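Local atomic coordinates of Thiol:disulfide interchange protein DsbL (Escherichia coli, PDB entry 3C7M), a protein that forms disulfide bonds by passing its own disulfide to other proteins, working with DsbI to introduce an essential disulfide into the sulfotransferase AssT. Residues 45-50 with 187-192; 58-63 with 153-158. All coordinates share one frame; numbering follows the deposited sequence. Where two conformers were deposited one is given.

Interaction 1: residues 45-50 with 187-192; sequences EKVKDI and DLIREL. With CD (cadmium ion), chain E.
R190 carries the polar half of this contact by laying its guanidinium against D49 and the backbone of K46. The salt bridge is short, 2.6 Å from R190 NH2 to D49 OD1, and it uses the syn lone pair of OD1. The planes of carboxylate and guanidinium are tilted by 22°, close to coplanar, while D49 OD2 adds only weak bonds to NH1 and NH2. R190 NH2 also donates to K46 O at 2.9 Å, with an N-H...O angle of 145°, so two acceptors at the guanidinium edge grip one nitrogen in this conformer. A water accepts from R190 NE at 2.9 Å. The chain of R190, extended from CG to NE, carries the group across to these acceptors.

In fold terms, the last helix of this thioredoxin-family domain, 182-193, is fastened to the turn where helix 40-46 ends. V47 is the first residue there to leave helical geometry, and I50 N bonds back to V47 O.

Packing contacts flank the polar ones. I50 CD1 lies 3.6 Å above one face of the R190 guanidinium, offset toward its rim, and also meets R190 CG at 3.8 Å. The apolar pair is V47 CG1 on I189 CG2 at 4.0 Å, the two buried side chains crossing at about a right angle.

Earlier on helix 182-193, D187 and D183 bind a cadmium ion, D187 through both carboxylate oxygens.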
loop_
_atom_site.group_PDB
_atom_site.type_symbol
_atom_site.label_atom_id
_atom_site.label_comp_id
_atom_site.label_asym_id
_atom_site.label_seq_id
_atom_site.Cartn_x
_atom_site.Cartn_y
_atom_site.Cartn_z
ATOM N N GLU A 45 9.543 9.872 1.264
ATOM C CA GLU A 45 10.956 10.193 1.096
ATOM C C GLU A 45 11.403 11.187 2.169
ATOM O O GLU A 45 12.501 11.067 2.733
ATOM C CB GLU A 45 11.192 10.763 -0.312
ATOM C CG GLU A 45 12.576 11.367 -0.562
ATOM C CD GLU A 45 13.694 10.339 -0.595
ATOM O OE1 GLU A 45 13.425 9.152 -0.886
ATOM O OE2 GLU A 45 14.853 10.728 -0.337
ATOM N N LYS A 46 10.542 12.157 2.458
ATOM C CA LYS A 46 10.848 13.190 3.443
ATOM C C LYS A 46 10.968 12.644 4.856
ATOM O O LYS A 46 11.734 13.178 5.656
ATOM C CB LYS A 46 9.818 14.316 3.400
ATOM C CG LYS A 46 9.972 15.235 2.195
ATOM C CD LYS A 46 8.832 16.235 2.084
ATOM C CE LYS A 46 8.835 17.260 3.213
ATOM N NZ LYS A 46 10.129 18.031 3.285
ATOM N N VAL A 47 10.230 11.574 5.155
ATOM C CA VAL A 47 10.211 11.021 6.517
ATOM C C VAL A 47 10.938 9.674 6.669
ATOM O O VAL A 47 10.838 9.033 7.717
ATOM C CB VAL A 47 8.757 10.924 7.092
ATOM C CG1 VAL A 47 8.113 12.313 7.187
ATOM C CG2 VAL A 47 7.887 9.987 6.247
ATOM N N LYS A 48 11.684 9.263 5.642
ATOM C CA LYS A 48 12.330 7.945 5.656
ATOM C C LYS A 48 13.375 7.779 6.768
ATOM O O LYS A 48 13.714 6.650 7.135
ATOM C CB LYS A 48 12.918 7.596 4.284
ATOM C CG LYS A 48 14.160 8.378 3.900
ATOM C CD LYS A 48 14.638 7.990 2.516
ATOM C CE LYS A 48 16.006 8.583 2.245
ATOM N NZ LYS A 48 16.382 8.474 0.810
ATOM N N ASP A 49 13.871 8.896 7.298
ATOM C CA ASP A 49 14.835 8.861 8.407
ATOM C C ASP A 49 14.201 8.478 9.743
ATOM O O ASP A 49 14.912 8.070 10.668
ATOM C CB ASP A 49 15.532 10.214 8.565
ATOM C CG ASP A 49 14.548 11.340 8.826
ATOM O OD1 ASP A 49 13.729 11.632 7.929
ATOM O OD2 ASP A 49 14.575 11.923 9.931
ATOM N N ILE A 50 12.878 8.629 9.856
ATOM C CA ILE A 50 12.176 8.340 11.111
ATOM C C ILE A 50 11.196 7.165 11.027
ATOM O O ILE A 50 10.976 6.476 12.030
ATOM C CB ILE A 50 11.472 9.594 11.719
ATOM C CG1 ILE A 50 10.552 10.294 10.708
ATOM C CG2 ILE A 50 12.517 10.565 12.271
ATOM C CD1 ILE A 50 9.457 11.133 11.341
ATOM N N ASP A 187 5.037 17.270 7.934
ATOM C CA ASP A 187 5.038 17.909 9.258
ATOM C C ASP A 187 4.200 17.091 10.248
ATOM O O ASP A 187 4.650 16.807 11.362
ATOM C CB ASP A 187 4.474 19.340 9.199
ATOM C CG ASP A 187 5.420 20.338 8.542
ATOM O OD1 ASP A 187 6.466 19.946 7.981
ATOM O OD2 ASP A 187 5.083 21.543 8.576
ATOM N N LEU A 188 2.992 16.716 9.821
ATOM C CA LEU A 188 2.073 15.951 10.666
ATOM C C LEU A 188 2.667 14.603 11.052
ATOM O O LEU A 188 2.631 14.222 12.224
ATOM C CB LEU A 188 0.722 15.762 9.973
ATOM C CG LEU A 188 -0.301 14.839 10.645
ATOM C CD1 LEU A 188 -0.638 15.285 12.068
ATOM C CD2 LEU A 188 -1.551 14.782 9.799
ATOM N N ILE A 189 3.222 13.890 10.071
ATOM C CA ILE A 189 3.825 12.582 10.334
ATOM C C ILE A 189 4.939 12.672 11.379
ATOM O O ILE A 189 5.049 11.810 12.254
ATOM C CB ILE A 189 4.329 11.897 9.036
ATOM C CG1 ILE A 189 3.148 11.441 8.180
ATOM C CG2 ILE A 189 5.233 10.702 9.361
ATOM C CD1 ILE A 189 3.529 11.181 6.738
ATOM N N ARG A 190 5.764 13.711 11.274
ATOM C CA ARG A 190 6.839 13.931 12.240
ATOM C C ARG A 190 6.314 14.171 13.639
ATOM O O ARG A 190 6.864 13.636 14.604
ATOM C CB ARG A 190 7.732 15.089 11.807
ATOM C CG ARG A 190 8.490 14.745 10.577
ATOM C CD ARG A 190 9.740 15.543 10.426
ATOM N NE ARG A 190 10.530 14.935 9.370
ATOM C CZ ARG A 190 11.536 14.097 9.576
ATOM N NH1 ARG A 190 11.917 13.788 10.814
ATOM N NH2 ARG A 190 12.173 13.583 8.537
ATOM N N GLU A 191 5.252 14.968 13.738
ATOM C CA GLU A 191 4.607 15.247 15.033
ATOM C C GLU A 191 4.077 13.946 15.641
ATOM O O GLU A 191 4.314 13.657 16.818
ATOM C CB GLU A 191 3.475 16.266 14.893
ATOM C CG GLU A 191 2.643 16.413 16.180
ATOM C CD GLU A 191 1.858 17.711 16.273
ATOM O OE1 GLU A 191 1.882 18.513 15.317
ATOM O OE2 GLU A 191 1.215 17.928 17.324
ATOM N N LEU A 192 3.399 13.149 14.822
ATOM C CA LEU A 192 2.825 11.887 15.284
ATOM C C LEU A 192 3.886 10.883 15.703
ATOM O O LEU A 192 3.699 10.145 16.679
ATOM C CB LEU A 192 1.908 11.282 14.212
ATOM C CG LEU A 192 0.643 12.094 13.909
ATOM C CD1 LEU A 192 -0.157 11.479 12.765
ATOM C CD2 LEU A 192 -0.219 12.258 15.169
HETATM CD CD CD E . 6.782 22.323 7.233
HETATM O O HOH W 1 9.844 15.903 6.691
#

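Interaction 2: residues 58-63 with 153-158. With CD (cadmium ion), chain C.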
loop_
_atom_site.group_PDB
_atom_site.type_symbol
_atom_site.label_atom_id
_atom_site.label_comp_id
_atom_site.label_asym_id
_atom_site.label_seq_id
_atom_site.Cartn_x
_atom_site.Cartn_y
_atom_site.Cartn_z
ATOM N N LEU A 58 -5.490 -3.860 0.916
ATOM C CA LEU A 58 -6.811 -4.264 1.398
ATOM C C LEU A 58 -7.403 -5.281 0.434
ATOM O O LEU A 58 -7.838 -4.920 -0.663
ATOM C CB LEU A 58 -7.711 -3.036 1.513
ATOM C CG LEU A 58 -9.166 -3.264 1.928
ATOM C CD1 LEU A 58 -9.269 -3.733 3.369
ATOM C CD2 LEU A 58 -9.937 -1.981 1.712
ATOM N N GLU A 59 -7.425 -6.548 0.846
ATOM C CA GLU A 59 -7.793 -7.641 -0.070
ATOM C C GLU A 59 -9.294 -7.758 -0.359
ATOM O O GLU A 59 -9.698 -8.488 -1.270
ATOM C CB GLU A 59 -7.235 -8.986 0.417
ATOM C CG GLU A 59 -7.896 -9.518 1.668
ATOM C CD GLU A 59 -7.641 -10.996 1.869
ATOM O OE1 GLU A 59 -8.027 -11.801 0.995
ATOM O OE2 GLU A 59 -7.060 -11.354 2.901
ATOM N N THR A 60 -10.116 -7.047 0.404
ATOM C CA THR A 60 -11.573 -7.212 0.318
ATOM C C THR A 60 -12.244 -6.303 -0.710
ATOM O O THR A 60 -13.438 -6.453 -0.994
ATOM C CB THR A 60 -12.233 -7.010 1.692
ATOM O OG1 THR A 60 -11.779 -5.772 2.239
ATOM C CG2 THR A 60 -11.850 -8.131 2.637
ATOM N N LYS A 61 -11.489 -5.366 -1.272
ATOM C CA LYS A 61 -12.042 -4.434 -2.248
ATOM C C LYS A 61 -11.764 -4.891 -3.675
ATOM O O LYS A 61 -10.663 -5.351 -3.988
ATOM C CB LYS A 61 -11.482 -3.025 -2.013
ATOM C CG LYS A 61 -12.192 -1.944 -2.812
ATOM C CD LYS A 61 -11.570 -0.564 -2.621
ATOM C CE LYS A 61 -12.033 0.114 -1.338
ATOM N NZ LYS A 61 -13.493 0.435 -1.367
ATOM N N GLY A 62 -12.767 -4.760 -4.541
ATOM C CA GLY A 62 -12.619 -5.138 -5.934
ATOM C C GLY A 62 -12.682 -6.632 -6.162
ATOM O O GLY A 62 -12.601 -7.433 -5.219
ATOM N N GLU A 63 -12.831 -7.016 -7.422
ATOM C CA GLU A 63 -12.977 -8.423 -7.765
ATOM C C GLU A 63 -11.677 -9.215 -7.607
ATOM O O GLU A 63 -11.710 -10.433 -7.427
ATOM C CB GLU A 63 -13.578 -8.573 -9.164
ATOM C CG GLU A 63 -15.061 -8.236 -9.178
ATOM C CD GLU A 63 -15.597 -7.835 -10.539
ATOM O OE1 GLU A 63 -14.912 -7.098 -11.286
ATOM O OE2 GLU A 63 -16.739 -8.229 -10.853
ATOM N N ALA A 153 -5.167 -6.923 8.770
ATOM C CA ALA A 153 -5.537 -5.810 9.644
ATOM C C ALA A 153 -6.066 -4.601 8.876
ATOM O O ALA A 153 -6.597 -3.669 9.479
ATOM C CB ALA A 153 -4.335 -5.409 10.520
ATOM N N SER A 154 -5.918 -4.618 7.549
ATOM C CA SER A 154 -6.352 -3.511 6.695
ATOM C C SER A 154 -7.856 -3.276 6.768
ATOM O O SER A 154 -8.320 -2.138 6.712
ATOM C CB SER A 154 -5.950 -3.768 5.242
ATOM O OG SER A 154 -4.540 -3.877 5.114
ATOM N N TYR A 155 -8.610 -4.361 6.907
ATOM C CA TYR A 155 -10.059 -4.283 6.850
ATOM C C TYR A 155 -10.607 -3.394 7.958
ATOM O O TYR A 155 -11.404 -2.497 7.699
ATOM C CB TYR A 155 -10.645 -5.691 6.908
ATOM C CG TYR A 155 -12.156 -5.772 6.796
ATOM C CD1 TYR A 155 -12.966 -5.694 7.932
ATOM C CD2 TYR A 155 -12.770 -5.958 5.560
ATOM C CE1 TYR A 155 -14.361 -5.800 7.829
ATOM C CE2 TYR A 155 -14.157 -6.061 5.451
ATOM C CZ TYR A 155 -14.942 -5.977 6.588
ATOM O OH TYR A 155 -16.322 -6.080 6.479
ATOM N N ASP A 156 -10.155 -3.635 9.184
ATOM C CA ASP A 156 -10.653 -2.865 10.322
ATOM C C ASP A 156 -10.150 -1.427 10.305
ATOM O O ASP A 156 -10.849 -0.513 10.741
ATOM C CB ASP A 156 -10.328 -3.571 11.635
ATOM C CG ASP A 156 -11.192 -4.813 11.858
ATOM O OD1 ASP A 156 -12.304 -4.880 11.291
ATOM O OD2 ASP A 156 -10.759 -5.708 12.608
ATOM N N VAL A 157 -8.959 -1.209 9.768
ATOM C CA VAL A 157 -8.454 0.163 9.660
ATOM C C VAL A 157 -9.243 0.947 8.602
ATOM O O VAL A 157 -9.575 2.133 8.788
ATOM C CB VAL A 157 -6.940 0.174 9.356
ATOM C CG1 VAL A 157 -6.447 1.594 9.044
ATOM C CG2 VAL A 157 -6.162 -0.405 10.543
ATOM N N ALA A 158 -9.548 0.285 7.490
ATOM C CA ALA A 158 -10.275 0.914 6.391
ATOM C C ALA A 158 -11.679 1.408 6.773
ATOM O O ALA A 158 -12.228 2.281 6.103
ATOM C CB ALA A 158 -10.341 -0.023 5.179
HETATM CD CD CD C . -17.223 -6.195 -12.315
HETATM O O HOH W 2 -18.508 -4.629 -13.844
#
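With CG anti to the backbone N (chi1 177°), L58 sends its two methyls to different places on helix 154-161. L58 CD1 settles against the backbone, 3.6 Å from Y155 CA, and also meets S154 CB at 3.8 Å; CD2 reaches the methyl of A158, one turn further on, with 4.0 Å between L58 CD2 and A158 CB. Y155 likewise has its ring carbon CG anti to N (chi1 -177°), which turns one ring edge toward T60. There T60 OG1 lies near the ring plane, 3.5 Å from Y155 CD2, and T60 CG2 approaches the same carbon at 3.8 Å. The two side chains cross at roughly a right angle, and no hydrogen bond joins the segments. The S154 hydroxyl instead has W151 O as its main partner, with H57 O, just before L58, as a second. At the far end of 58-63, in the conformer described, E63 chelates a cadmium ion through both carboxylate oxygens, joined by D113 and a water. A type I beta turn, L58 to K61, leaves edge strand 52-57 and meets the start of helix 154-161, joining the two ends of the largely helical insertion that DsbA-like proteins carry in the thioredoxin fold.

In the fold
From the N terminus, the chain passes strand 20-25 and the CxxC helix start before helix 40-46 delivers residues 45-50, the first half of interaction 1. Strand 52-57 follows, at one edge of the five-stranded sheet, and runs into 58-63. Ninety residues later, 153-158 closes interaction 2; the intervening chain is largely helical and contains no strand. Strands 165-168 and 172-174 then lead to helix 182-193, whose residues 187-192 close interaction 1 around the smaller loop. The two are therefore nested, not crossed. Their centres lie 25 Å apart and their nearest atoms about 12 Å: interaction 1 joins the terminal helix to the approach to strand 52-57, interaction 2 joins the chain leaving that strand to helix 154-161.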